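Local atomic coordinates of GH127 beta-L-arabinofuranoside (Geobacillus stearothermophilus, PDB entry 4QK0), a protein that probably hydrolyses beta-L-arabinofuranosidic linkages, releasing arabinose from sugar chains, as other members of glycoside hydrolase family 127 do. Residues E50-I55 / V73-D78; T121-K126 / N138-C143; Y37-E40 / D44-P47; D116-T121 / K130-L135. One frame throughout, in Å; residues are numbered along the deposited sequence.

In the fold
All four contacts lie within the N-terminal GH127 catalytic region, whose many helices are consistent with the (alpha/alpha)6 barrel of the six-hairpin clan. Interaction 3 comes first, closing the C-terminal end of helix 22-42. Interaction 1 follows about 12 Å away between centres and joins the starts of helices 54-61 and 76-92. Interactions 2 and 4 interleave along the chain, share Thr121, and have centres about 6 Å apart; together they organise the excursion between helices 96-112 and 140-158. Asp44 ties interaction 3 to interaction 1, and Asp76 ties interaction 1 to Thr121. A run of helix ends and connecting loops is thereby knitted together by local polar bonds.

Interaction 1 of 4, residues E50-I55 / V73-D78; sequences EPSHAI and VFQDSD
Gln75, just where the chain enters helix 76-92, reaches to the turn Ser52-Ala54 that leads into another helix, and its side chain carries the direct contact. From CB, which is directed at the opposing turn, CG leaves opposite the backbone N (chi1 -155°) and packs on the methyl of Ala54, with Gln75 CG and Ala54 CB 4.0 Å apart. The chain then bends (chi2 84°), bringing Gln75 CD to 3.6 Å from Ser52 O. At the tip the two amide atoms part company. Gln75 NE2 lies 2.6 Å from Ser52 O, but its N-H points poorly at the oxygen, making a weak hydrogen bond; OE1 turns back to accept from the backbone N of Met72. The amide is thus tethered at both atoms, more firmly to its own approach loop. The receiving turn has its own brace: Ser52 OG accepts from Ala54 N at 3.1 Å, an ST turn. Beside the glutamine a water provides a second bridge, donating to Ala54 O at 2.9 Å and to Asp76 OD1 at 2.7 Å. This buried junction joins the N-terminal ends of helices 54-61 and 76-92, with Leu42 of helix 22-42 against Ala54, and with Cys143 of helix 140-158 against Phe74, Asp76 and Ser77.

Interaction 2 of 4, residues T121-K126 / N138-C143; sequences TYYTIK and NHELYC
Tyr123 meets Asn138 and Glu140 in a mixed polar and aromatic contact, partly buried, between the short helix 122-126 and the beginning of helix 140-158. The Asn138 amide delivers ND2 to Tyr123 OH at 2.8 Å, almost straight (N-H...O 173°) and with the oxygen in the amide plane. Glu140 crosses the ring at about a right angle, its carboxylate tilted 36° from the ring plane; Glu140 CD comes within 3.5 Å of Tyr123 CE2, and Glu140 OE1 within 3.4 Å of Tyr123 CD2. His139 is the N-cap residue of helix 140-158, its O accepting from Cys143 N at 2.8 Å, so Asn138 and Glu140 flank the cap as they reach for the tyrosine. A chain extended beyond CG (chi2 167°) carries the carboxylate far enough for Glu140 OE1 also to accept from Trp132 N and to hydrogen-bond with Tyr118 OH. A water lies 2.7 Å from Tyr123 OH. Tyr122 CD1 rests 3.7 Å above the centre of one face of the Tyr123 ring.

Interaction 3 of 4, residues Y37-E40 / D44-P47; sequences YQWE and DRIP
Arg45 grips the carboxylate of Glu40 side-on in a two-bond salt bridge: Arg45 NE lies 2.8 Å from Glu40 OE1 and Arg45 NH2 lies 2.9 Å from Glu40 OE2. Both bonds are nearly straight and lie close to the guanidinium plane, yet each oxygen is met from above the carboxylate plane, because the two flat groups are turned 47° against each other. Glu40 folds at chi2 (-57°) to bring its acid back over the loop. Behind this bridge the backbones join as well, Arg45 N donating to Glu40 O at 3.0 Å. That bond belongs to a Schellman motif ending helix 22-42, with Asp44, at positive phi, as its C-prime residue; Asp44 OD1 in turn accepts from Ser52 N and His53 N. Farther out, Trp39 NE1 stands 3.3 Å from Arg45 NH2, two donors side by side without a bond, while the indole stacks on Trp82. Ile46 supplies the apolar part: its CD1 sits over one face of Tyr37 as a CH-pi contact, 3.7 Å from the ring centroid, and its CG1 packs at 3.8 Å on Glu40 CB. The helix end is thus fastened twice between the same two residues, once through the backbone and once through a salt bridge suited to the surface, and the arginine would be expected to offset the acid's unfavourable charge near a helix C-terminus.

Interaction 4 of 4, residues D116-T121 / K130-L135; sequences DGYLNT and KRWMNL
Arg131 and Asp116 both hold CG between their backbone N and carbonyl carbon (chi1 66° and 62°), and these matching rotations aim the two charged groups at each other from opposite directions. Beyond CG the arginine runs fully extended to NE, long enough to pass along Tyr118: its CD lies over the ring centre, 3.7 Å from the centroid, a CH-pi contact, while CZ makes an off-centre cation-pi contact. At the end, both terminal nitrogens converge on one oxygen, Arg131 NH2 at 2.7 Å and NH1 at 2.9 Å from Asp116 OD2; carboxylate and guanidinium are nearly coplanar, 17° apart. Asp116 OD1 accepts from Tyr118 N at 3.1 Å and takes a weak, longer bond from Arg131 NH1, so a single carboxylate fixes its own loop and the partner loop. Tyr118 also presents an edge to Trp132 in an offset T-shaped stack, the centroids of the Tyr118 ring and the six-membered Trp132 ring 5.2 Å apart. Tyr118 OH bonds Glu140, and Tyr173 of helix 162-177 bonds Trp132 NE1. The result is an Asx turn beginning at Asp116 locked against a type II beta turn, Lys130 to Met133, whose two central residues are Arg131 and Trp132, in the loops linking helices of the catalytic region.

Interaction 1 of 4, residues E50-I55 / V73-D78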
loop_
_atom_site.group_PDB
_atom_site.type_symbol
_atom_site.label_atom_id
_atom_site.label_comp_id
_atom_site.label_asym_id
_atom_site.label_seq_id
_atom_site.Cartn_x
_atom_site.Cartn_y
_atom_site.Cartn_z
ATOM N N GLU A 50 -19.635 -22.228 -1.547
ATOM C CA GLU A 50 -19.061 -22.499 -2.852
ATOM C C GLU A 50 -18.764 -24.014 -2.837
ATOM O O GLU A 50 -18.105 -24.514 -1.900
ATOM C CB GLU A 50 -17.791 -21.644 -3.082
ATOM C CG GLU A 50 -17.921 -20.116 -3.416
ATOM C CD GLU A 50 -19.324 -19.594 -3.779
ATOM O OE1 GLU A 50 -19.901 -18.711 -3.057
ATOM O OE2 GLU A 50 -19.833 -20.043 -4.829
ATOM N N PRO A 51 -19.292 -24.764 -3.827
ATOM C CA PRO A 51 -19.037 -26.196 -3.763
ATOM C C PRO A 51 -17.521 -26.512 -3.809
ATOM O O PRO A 51 -16.715 -25.706 -4.308
ATOM C CB PRO A 51 -19.753 -26.748 -4.995
ATOM C CG PRO A 51 -20.719 -25.693 -5.373
ATOM C CD PRO A 51 -20.042 -24.401 -5.031
ATOM N N SER A 52 -17.123 -27.624 -3.193
ATOM C CA SER A 52 -15.711 -28.005 -3.229
ATOM C C SER A 52 -15.506 -29.165 -4.190
ATOM O O SER A 52 -14.541 -29.168 -4.891
ATOM C CB SER A 52 -15.167 -28.290 -1.813
ATOM O OG SER A 52 -15.126 -29.655 -1.530
ATOM N N HIS A 53 -16.381 -30.169 -4.179
ATOM C CA HIS A 53 -16.197 -31.384 -4.976
ATOM C C HIS A 53 -14.916 -32.177 -4.614
ATOM O O HIS A 53 -14.439 -32.994 -5.409
ATOM C CB HIS A 53 -16.182 -31.058 -6.495
ATOM C CG HIS A 53 -17.539 -31.006 -7.128
ATOM N ND1 HIS A 53 -18.047 -32.047 -7.873
ATOM C CD2 HIS A 53 -18.482 -30.037 -7.145
ATOM C CE1 HIS A 53 -19.257 -31.734 -8.300
ATOM N NE2 HIS A 53 -19.540 -30.515 -7.879
ATOM N N ALA A 54 -14.350 -31.960 -3.456
ATOM C CA ALA A 54 -13.018 -32.527 -3.213
ATOM C C ALA A 54 -13.093 -34.061 -3.144
ATOM O O ALA A 54 -12.209 -34.754 -3.657
ATOM C CB ALA A 54 -12.381 -31.949 -1.947
ATOM N N ILE A 55 -14.129 -34.564 -2.491
ATOM C CA ILE A 55 -14.326 -36.013 -2.344
ATOM C C ILE A 55 -14.862 -36.572 -3.671
ATOM O O ILE A 55 -14.410 -37.614 -4.157
ATOM C CB ILE A 55 -15.291 -36.328 -1.209
ATOM C CG1 ILE A 55 -14.760 -35.837 0.140
ATOM C CG2 ILE A 55 -15.612 -37.822 -1.140
ATOM C CD1 ILE A 55 -13.515 -36.540 0.614
ATOM N N VAL A 73 -6.504 -26.806 -8.805
ATOM C CA VAL A 73 -5.620 -27.868 -9.221
ATOM C C VAL A 73 -5.049 -28.656 -8.012
ATOM O O VAL A 73 -4.768 -29.840 -8.118
ATOM C CB VAL A 73 -4.587 -27.290 -10.223
ATOM C CG1 VAL A 73 -3.465 -26.540 -9.524
ATOM C CG2 VAL A 73 -4.074 -28.412 -11.085
ATOM N N PHE A 74 -4.998 -27.991 -6.858
ATOM C CA PHE A 74 -4.520 -28.553 -5.586
ATOM C C PHE A 74 -5.639 -28.935 -4.607
ATOM O O PHE A 74 -5.429 -29.054 -3.397
ATOM C CB PHE A 74 -3.601 -27.530 -4.896
ATOM C CG PHE A 74 -4.202 -26.140 -4.789
ATOM C CD1 PHE A 74 -5.207 -25.858 -3.874
ATOM C CD2 PHE A 74 -3.773 -25.122 -5.652
ATOM C CE1 PHE A 74 -5.783 -24.592 -3.801
ATOM C CE2 PHE A 74 -4.323 -23.855 -5.579
ATOM C CZ PHE A 74 -5.322 -23.581 -4.651
ATOM N N GLN A 75 -6.828 -29.112 -5.130
ATOM C CA GLN A 75 -7.973 -29.551 -4.336
ATOM C C GLN A 75 -7.719 -30.867 -3.524
ATOM O O GLN A 75 -8.194 -31.009 -2.408
ATOM C CB GLN A 75 -9.157 -29.749 -5.314
ATOM C CG GLN A 75 -10.548 -29.621 -4.693
ATOM C CD GLN A 75 -11.051 -28.184 -4.593
ATOM O OE1 GLN A 75 -10.356 -27.214 -4.949
ATOM N NE2 GLN A 75 -12.271 -28.043 -4.115
ATOM N N ASP A 76 -6.994 -31.825 -4.117
ATOM C CA ASP A 76 -6.675 -33.090 -3.447
ATOM C C ASP A 76 -6.019 -32.851 -2.101
ATOM O O ASP A 76 -6.218 -33.620 -1.166
ATOM C CB ASP A 76 -5.754 -33.949 -4.334
ATOM C CG ASP A 76 -6.454 -34.494 -5.608
ATOM O OD1 ASP A 76 -7.725 -34.353 -5.758
ATOM O OD2 ASP A 76 -5.727 -35.038 -6.500
ATOM N N SER A 77 -5.217 -31.787 -1.969
ATOM C CA SER A 77 -4.521 -31.541 -0.695
ATOM C C SER A 77 -5.449 -31.163 0.447
ATOM O O SER A 77 -5.089 -31.288 1.638
ATOM C CB SER A 77 -3.517 -30.400 -0.840
ATOM O OG SER A 77 -4.224 -29.187 -1.095
ATOM N N ASP A 78 -6.614 -30.641 0.126
ATOM C CA ASP A 78 -7.603 -30.336 1.190
ATOM C C ASP A 78 -8.067 -31.618 1.905
ATOM O O ASP A 78 -8.239 -31.639 3.107
ATOM C CB ASP A 78 -8.818 -29.623 0.600
ATOM C CG ASP A 78 -8.527 -28.169 0.290
ATOM O OD1 ASP A 78 -7.706 -27.558 1.020
ATOM O OD2 ASP A 78 -9.183 -27.620 -0.627
HETATM O O HOH W 1 -10.113 -33.272 -5.014
#

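Interaction 2 of 4, residues T121-K126 / N138-C143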
loop_
_atom_site.group_PDB
_atom_site.type_symbol
_atom_site.label_atom_id
_atom_site.label_comp_id
_atom_site.label_asym_id
_atom_site.label_seq_id
_atom_site.Cartn_x
_atom_site.Cartn_y
_atom_site.Cartn_z
ATOM N N THR A 121 -6.452 -36.425 -8.947
ATOM C CA THR A 121 -7.749 -36.374 -9.612
ATOM C C THR A 121 -7.747 -35.509 -10.850
ATOM O O THR A 121 -8.270 -35.912 -11.898
ATOM C CB THR A 121 -8.861 -35.945 -8.667
ATOM O OG1 THR A 121 -8.566 -34.646 -8.152
ATOM C CG2 THR A 121 -8.990 -36.930 -7.534
ATOM N N TYR A 122 -7.073 -34.366 -10.793
ATOM C CA TYR A 122 -7.059 -33.459 -11.918
ATOM C C TYR A 122 -6.473 -34.075 -13.165
ATOM O O TYR A 122 -7.026 -33.950 -14.262
ATOM C CB TYR A 122 -6.271 -32.221 -11.533
ATOM C CG TYR A 122 -6.158 -31.171 -12.628
ATOM C CD1 TYR A 122 -5.113 -31.204 -13.515
ATOM C CD2 TYR A 122 -7.095 -30.130 -12.743
ATOM C CE1 TYR A 122 -5.001 -30.252 -14.527
ATOM C CE2 TYR A 122 -6.990 -29.164 -13.735
ATOM C CZ TYR A 122 -5.939 -29.239 -14.627
ATOM O OH TYR A 122 -5.829 -28.352 -15.648
ATOM N N TYR A 123 -5.336 -34.751 -13.013
ATOM C CA TYR A 123 -4.694 -35.446 -14.166
ATOM C C TYR A 123 -5.209 -36.851 -14.447
ATOM O O TYR A 123 -4.703 -37.524 -15.293
ATOM C CB TYR A 123 -3.199 -35.493 -13.958
ATOM C CG TYR A 123 -2.550 -34.169 -14.232
ATOM C CD1 TYR A 123 -2.473 -33.674 -15.522
ATOM C CD2 TYR A 123 -2.057 -33.395 -13.193
ATOM C CE1 TYR A 123 -1.863 -32.453 -15.775
ATOM C CE2 TYR A 123 -1.450 -32.199 -13.422
ATOM C CZ TYR A 123 -1.382 -31.720 -14.699
ATOM O OH TYR A 123 -0.749 -30.528 -14.903
ATOM N N THR A 124 -6.162 -37.313 -13.680
ATOM C CA THR A 124 -6.870 -38.545 -14.014
ATOM C C THR A 124 -8.168 -38.237 -14.738
ATOM O O THR A 124 -8.462 -38.879 -15.702
ATOM C CB THR A 124 -7.201 -39.365 -12.771
ATOM O OG1 THR A 124 -5.968 -39.726 -12.104
ATOM C CG2 THR A 124 -7.984 -40.607 -13.158
ATOM N N ILE A 125 -8.867 -37.181 -14.346
ATOM C CA ILE A 125 -10.169 -36.854 -14.929
ATOM C C ILE A 125 -10.106 -35.755 -15.979
ATOM O O ILE A 125 -10.564 -35.919 -17.099
ATOM C CB ILE A 125 -11.074 -36.306 -13.859
ATOM C CG1 ILE A 125 -11.387 -37.369 -12.839
ATOM C CG2 ILE A 125 -12.326 -35.734 -14.482
ATOM C CD1 ILE A 125 -11.885 -36.763 -11.557
ATOM N N LYS A 126 -9.509 -34.637 -15.626
ATOM C CA LYS A 126 -9.531 -33.483 -16.515
ATOM C C LYS A 126 -8.472 -33.442 -17.606
ATOM O O LYS A 126 -8.786 -33.011 -18.698
ATOM C CB LYS A 126 -9.433 -32.204 -15.730
ATOM C CG LYS A 126 -9.628 -30.972 -16.618
ATOM C CD LYS A 126 -10.268 -29.866 -15.832
ATOM C CE LYS A 126 -10.283 -28.587 -16.622
ATOM N NZ LYS A 126 -10.710 -27.527 -15.673
ATOM N N ASN A 138 1.028 -26.637 -11.182
ATOM C CA ASN A 138 -0.099 -27.529 -10.873
ATOM C C ASN A 138 0.011 -28.457 -9.641
ATOM O O ASN A 138 -0.871 -29.291 -9.443
ATOM C CB ASN A 138 -0.520 -28.261 -12.097
ATOM C CG ASN A 138 -1.087 -27.332 -13.150
ATOM O OD1 ASN A 138 -1.276 -26.157 -12.917
ATOM N ND2 ASN A 138 -1.351 -27.864 -14.302
ATOM N N HIS A 139 1.006 -28.256 -8.777
ATOM C CA HIS A 139 0.969 -28.749 -7.381
ATOM C C HIS A 139 0.885 -30.286 -7.183
ATOM O O HIS A 139 0.491 -30.754 -6.137
ATOM C CB HIS A 139 -0.209 -28.123 -6.648
ATOM C CG HIS A 139 -0.032 -26.686 -6.314
ATOM N ND1 HIS A 139 0.082 -25.712 -7.282
ATOM C CD2 HIS A 139 -0.073 -26.038 -5.126
ATOM C CE1 HIS A 139 0.124 -24.523 -6.700
ATOM N NE2 HIS A 139 0.076 -24.703 -5.390
ATOM N N GLU A 140 1.244 -31.046 -8.205
ATOM C CA GLU A 140 1.196 -32.504 -8.159
ATOM C C GLU A 140 1.973 -33.041 -6.976
ATOM O O GLU A 140 1.446 -33.837 -6.164
ATOM C CB GLU A 140 1.729 -33.105 -9.454
ATOM C CG GLU A 140 0.756 -33.092 -10.612
ATOM C CD GLU A 140 1.450 -33.410 -11.951
ATOM O OE1 GLU A 140 1.152 -34.488 -12.559
ATOM O OE2 GLU A 140 2.274 -32.561 -12.383
ATOM N N LEU A 141 3.241 -32.618 -6.856
ATOM C CA LEU A 141 4.089 -33.086 -5.749
ATOM C C LEU A 141 3.621 -32.515 -4.411
ATOM O O LEU A 141 3.700 -33.176 -3.374
ATOM C CB LEU A 141 5.561 -32.755 -5.997
ATOM C CG LEU A 141 6.110 -33.404 -7.237
ATOM C CD1 LEU A 141 7.551 -32.997 -7.416
ATOM C CD2 LEU A 141 5.998 -34.930 -7.205
ATOM N N TYR A 142 3.155 -31.275 -4.438
ATOM C CA TYR A 142 2.569 -30.656 -3.263
ATOM C C TYR A 142 1.415 -31.484 -2.737
ATOM O O TYR A 142 1.328 -31.763 -1.523
ATOM C CB TYR A 142 2.125 -29.221 -3.626
ATOM C CG TYR A 142 1.298 -28.477 -2.629
ATOM C CD1 TYR A 142 -0.066 -28.599 -2.625
ATOM C CD2 TYR A 142 1.872 -27.610 -1.718
ATOM C CE1 TYR A 142 -0.845 -27.901 -1.702
ATOM C CE2 TYR A 142 1.112 -26.908 -0.811
ATOM C CZ TYR A 142 -0.254 -27.057 -0.823
ATOM O OH TYR A 142 -0.993 -26.355 0.062
ATOM N N CYS A 143 0.499 -31.864 -3.608
ATOM C CA CYS A 143 -0.627 -32.730 -3.145
ATOM C C CYS A 143 -0.128 -34.081 -2.648
ATOM O O CYS A 143 -0.573 -34.560 -1.631
ATOM C CB CYS A 143 -1.693 -32.920 -4.255
ATOM S SG CYS A 143 -2.599 -31.388 -4.650
HETATM O O HOH W 2 1.854 -31.219 -14.364
#

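Interaction 3 of 4, residues Y37-E40 / D44-P47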
loop_
_atom_site.group_PDB
_atom_site.type_symbol
_atom_site.label_atom_id
_atom_site.label_comp_id
_atom_site.label_asym_id
_atom_site.label_seq_id
_atom_site.Cartn_x
_atom_site.Cartn_y
_atom_site.Cartn_z
ATOM N N TYR A 37 -17.334 -29.408 10.397
ATOM C CA TYR A 37 -17.788 -28.442 9.381
ATOM C C TYR A 37 -17.039 -28.660 8.071
ATOM O O TYR A 37 -17.642 -28.672 6.986
ATOM C CB TYR A 37 -17.618 -26.989 9.873
ATOM C CG TYR A 37 -18.162 -25.958 8.908
ATOM C CD1 TYR A 37 -17.390 -25.484 7.868
ATOM C CD2 TYR A 37 -19.479 -25.518 8.999
ATOM C CE1 TYR A 37 -17.895 -24.574 6.947
ATOM C CE2 TYR A 37 -19.992 -24.595 8.089
ATOM C CZ TYR A 37 -19.188 -24.122 7.077
ATOM O OH TYR A 37 -19.687 -23.213 6.189
ATOM N N GLN A 38 -15.720 -28.828 8.166
ATOM C CA GLN A 38 -14.946 -29.051 6.952
ATOM C C GLN A 38 -15.329 -30.332 6.264
ATOM O O GLN A 38 -15.328 -30.402 5.028
ATOM C CB GLN A 38 -13.456 -29.073 7.224
ATOM C CG GLN A 38 -12.817 -27.713 7.501
ATOM C CD GLN A 38 -13.080 -26.614 6.445
ATOM O OE1 GLN A 38 -12.522 -26.666 5.350
ATOM N NE2 GLN A 38 -13.894 -25.575 6.798
ATOM N N TRP A 39 -15.647 -31.374 7.042
ATOM C CA TRP A 39 -16.117 -32.624 6.424
ATOM C C TRP A 39 -17.356 -32.375 5.548
ATOM O O TRP A 39 -17.479 -32.898 4.433
ATOM C CB TRP A 39 -16.369 -33.697 7.507
ATOM C CG TRP A 39 -16.861 -34.985 6.970
ATOM C CD1 TRP A 39 -18.055 -35.568 7.254
ATOM C CD2 TRP A 39 -16.212 -35.842 6.000
ATOM N NE1 TRP A 39 -18.201 -36.714 6.517
ATOM C CE2 TRP A 39 -17.095 -36.918 5.742
ATOM C CE3 TRP A 39 -14.984 -35.808 5.345
ATOM C CZ2 TRP A 39 -16.776 -37.972 4.898
ATOM C CZ3 TRP A 39 -14.665 -36.857 4.448
ATOM C CH2 TRP A 39 -15.558 -37.920 4.232
ATOM N N GLU A 40 -18.270 -31.533 6.035
ATOM C CA GLU A 40 -19.490 -31.221 5.289
ATOM C C GLU A 40 -19.133 -30.481 4.041
ATOM O O GLU A 40 -19.692 -30.776 2.979
ATOM C CB GLU A 40 -20.461 -30.399 6.137
ATOM C CG GLU A 40 -20.982 -31.158 7.362
ATOM C CD GLU A 40 -21.670 -32.452 6.974
ATOM O OE1 GLU A 40 -22.676 -32.400 6.231
ATOM O OE2 GLU A 40 -21.209 -33.537 7.392
ATOM N N ASP A 44 -19.743 -31.227 -0.101
ATOM C CA ASP A 44 -20.731 -30.332 -0.716
ATOM C C ASP A 44 -22.108 -30.345 -0.054
ATOM O O ASP A 44 -23.109 -30.249 -0.720
ATOM C CB ASP A 44 -20.864 -30.649 -2.206
ATOM C CG ASP A 44 -19.545 -30.511 -2.939
ATOM O OD1 ASP A 44 -18.867 -29.502 -2.735
ATOM O OD2 ASP A 44 -19.202 -31.398 -3.738
ATOM N N ARG A 45 -22.144 -30.480 1.254
ATOM C CA ARG A 45 -23.406 -30.535 1.985
ATOM C C ARG A 45 -23.690 -29.245 2.755
ATOM O O ARG A 45 -24.444 -29.258 3.716
ATOM C CB ARG A 45 -23.398 -31.712 2.953
ATOM C CG ARG A 45 -23.367 -33.050 2.247
ATOM C CD ARG A 45 -23.760 -34.164 3.213
ATOM N NE ARG A 45 -22.756 -34.409 4.261
ATOM C CZ ARG A 45 -21.814 -35.362 4.234
ATOM N NH1 ARG A 45 -21.681 -36.183 3.205
ATOM N NH2 ARG A 45 -20.976 -35.482 5.249
ATOM N N ILE A 46 -23.086 -28.141 2.337
ATOM C CA ILE A 46 -23.311 -26.849 2.983
ATOM C C ILE A 46 -23.965 -25.933 1.958
ATOM O O ILE A 46 -23.281 -25.419 1.082
ATOM C CB ILE A 46 -22.003 -26.239 3.477
ATOM C CG1 ILE A 46 -21.479 -27.071 4.640
ATOM C CG2 ILE A 46 -22.209 -24.787 3.922
ATOM C CD1 ILE A 46 -20.072 -26.713 5.042
ATOM N N PRO A 47 -25.301 -25.768 2.036
ATOM C CA PRO A 47 -26.136 -25.145 0.983
ATOM C C PRO A 47 -25.578 -23.846 0.420
ATOM O O PRO A 47 -25.512 -23.662 -0.780
ATOM C CB PRO A 47 -27.443 -24.870 1.718
ATOM C CG PRO A 47 -27.541 -25.979 2.714
ATOM C CD PRO A 47 -26.127 -26.300 3.138
#

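Interaction 4 of 4, residues D116-T121 / K130-L135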
loop_
_atom_site.group_PDB
_atom_site.type_symbol
_atom_site.label_atom_id
_atom_site.label_comp_id
_atom_site.label_asym_id
_atom_site.label_seq_id
_atom_site.Cartn_x
_atom_site.Cartn_y
_atom_site.Cartn_z
ATOM N N ASP A 116 0.274 -47.563 -11.557
ATOM C CA ASP A 116 1.703 -47.279 -11.361
ATOM C C ASP A 116 1.978 -46.520 -10.064
ATOM O O ASP A 116 3.123 -46.287 -9.758
ATOM C CB ASP A 116 2.309 -46.546 -12.567
ATOM C CG ASP A 116 1.672 -45.178 -12.823
ATOM O OD1 ASP A 116 0.919 -44.708 -11.961
ATOM O OD2 ASP A 116 1.956 -44.597 -13.897
ATOM N N GLY A 117 0.942 -46.219 -9.278
ATOM C CA GLY A 117 1.112 -45.481 -8.031
ATOM C C GLY A 117 0.663 -43.991 -8.040
ATOM O O GLY A 117 0.343 -43.448 -7.002
ATOM N N TYR A 118 0.522 -43.399 -9.210
ATOM C CA TYR A 118 0.010 -42.026 -9.359
ATOM C C TYR A 118 -1.404 -41.852 -8.813
ATOM O O TYR A 118 -2.301 -42.631 -9.127
ATOM C CB TYR A 118 0.039 -41.651 -10.824
ATOM C CG TYR A 118 -0.198 -40.202 -11.098
ATOM C CD1 TYR A 118 0.808 -39.259 -10.869
ATOM C CD2 TYR A 118 -1.371 -39.776 -11.730
ATOM C CE1 TYR A 118 0.620 -37.907 -11.173
ATOM C CE2 TYR A 118 -1.576 -38.441 -12.040
ATOM C CZ TYR A 118 -0.582 -37.496 -11.752
ATOM O OH TYR A 118 -0.775 -36.168 -12.018
ATOM N N LEU A 119 -1.568 -40.833 -7.968
ATOM C CA LEU A 119 -2.855 -40.484 -7.368
ATOM C C LEU A 119 -3.096 -38.958 -7.492
ATOM O O LEU A 119 -2.552 -38.128 -6.695
ATOM C CB LEU A 119 -2.841 -40.820 -5.905
ATOM C CG LEU A 119 -4.126 -41.241 -5.192
ATOM C CD1 LEU A 119 -4.054 -40.845 -3.746
ATOM C CD2 LEU A 119 -5.405 -40.757 -5.807
ATOM N N ASN A 120 -3.895 -38.584 -8.476
ATOM C CA ASN A 120 -4.162 -37.154 -8.720
ATOM C C ASN A 120 -5.427 -37.038 -9.532
ATOM O O ASN A 120 -5.468 -37.511 -10.674
ATOM C CB ASN A 120 -2.994 -36.504 -9.447
ATOM C CG ASN A 120 -3.173 -35.002 -9.617
ATOM O OD1 ASN A 120 -3.955 -34.544 -10.441
ATOM N ND2 ASN A 120 -2.440 -34.235 -8.833
ATOM N N THR A 121 -6.452 -36.425 -8.947
ATOM C CA THR A 121 -7.749 -36.374 -9.612
ATOM C C THR A 121 -7.747 -35.509 -10.850
ATOM O O THR A 121 -8.270 -35.912 -11.898
ATOM C CB THR A 121 -8.861 -35.945 -8.667
ATOM O OG1 THR A 121 -8.566 -34.646 -8.152
ATOM C CG2 THR A 121 -8.990 -36.930 -7.534
ATOM N N LYS A 130 -1.590 -35.839 -19.258
ATOM C CA LYS A 130 -0.795 -34.586 -19.224
ATOM C C LYS A 130 0.017 -34.410 -17.935
ATOM O O LYS A 130 0.563 -33.327 -17.692
ATOM C CB LYS A 130 -1.722 -33.379 -19.414
ATOM C CG LYS A 130 -1.942 -32.947 -20.854
ATOM C CD LYS A 130 -1.773 -34.080 -21.842
ATOM C CE LYS A 130 -2.136 -33.677 -23.268
ATOM N NZ LYS A 130 -3.605 -33.731 -23.495
ATOM N N ARG A 131 0.150 -35.483 -17.147
ATOM C CA ARG A 131 0.853 -35.434 -15.906
ATOM C C ARG A 131 2.320 -35.038 -16.044
ATOM O O ARG A 131 2.973 -35.225 -17.074
ATOM C CB ARG A 131 0.704 -36.716 -15.107
ATOM C CG ARG A 131 1.338 -37.967 -15.713
ATOM C CD ARG A 131 0.900 -39.196 -14.940
ATOM N NE ARG A 131 1.490 -40.391 -15.511
ATOM C CZ ARG A 131 1.416 -41.636 -15.015
ATOM N NH1 ARG A 131 0.796 -41.916 -13.889
ATOM N NH2 ARG A 131 2.044 -42.620 -15.670
ATOM N N TRP A 132 2.783 -34.365 -15.010
ATOM C CA TRP A 132 4.164 -33.922 -14.939
ATOM C C TRP A 132 4.611 -32.915 -16.001
ATOM O O TRP A 132 5.793 -32.790 -16.250
ATOM C CB TRP A 132 5.109 -35.139 -15.008
ATOM C CG TRP A 132 4.820 -36.331 -14.084
ATOM C CD1 TRP A 132 4.817 -37.648 -14.444
ATOM C CD2 TRP A 132 4.575 -36.297 -12.667
ATOM N NE1 TRP A 132 4.582 -38.457 -13.324
ATOM C CE2 TRP A 132 4.446 -37.645 -12.225
ATOM C CE3 TRP A 132 4.454 -35.270 -11.724
ATOM C CZ2 TRP A 132 4.209 -37.971 -10.887
ATOM C CZ3 TRP A 132 4.206 -35.598 -10.385
ATOM C CH2 TRP A 132 4.071 -36.940 -9.982
HETATM N N MSE A 133 3.703 -32.197 -16.621
HETATM C CA MSE A 133 4.086 -31.212 -17.635
HETATM C C MSE A 133 4.056 -29.779 -17.109
HETATM O O MSE A 133 4.511 -28.861 -17.769
HETATM C CB MSE A 133 3.198 -31.353 -18.883
HETATM C CG MSE A 133 3.347 -32.714 -19.584
HETATM SE SE MSE A 133 5.139 -33.068 -20.345
HETATM C CE MSE A 133 5.847 -34.558 -19.287
ATOM N N ASN A 134 3.505 -29.566 -15.914
ATOM C CA ASN A 134 3.483 -28.245 -15.289
ATOM C C ASN A 134 3.624 -28.316 -13.782
ATOM O O ASN A 134 2.700 -28.067 -12.995
ATOM C CB ASN A 134 2.235 -27.429 -15.671
ATOM C CG ASN A 134 2.397 -25.950 -15.313
ATOM O OD1 ASN A 134 3.262 -25.567 -14.512
ATOM N ND2 ASN A 134 1.569 -25.117 -15.912
ATOM N N LEU A 135 4.853 -28.616 -13.392
ATOM C CA LEU A 135 5.251 -28.651 -11.982
ATOM C C LEU A 135 5.319 -27.269 -11.392
ATOM O O LEU A 135 5.179 -27.106 -10.183
ATOM C CB LEU A 135 6.630 -29.343 -11.843
ATOM C CG LEU A 135 6.663 -30.896 -11.806
ATOM C CD1 LEU A 135 6.002 -31.381 -10.543
ATOM C CD2 LEU A 135 5.974 -31.515 -13.018
#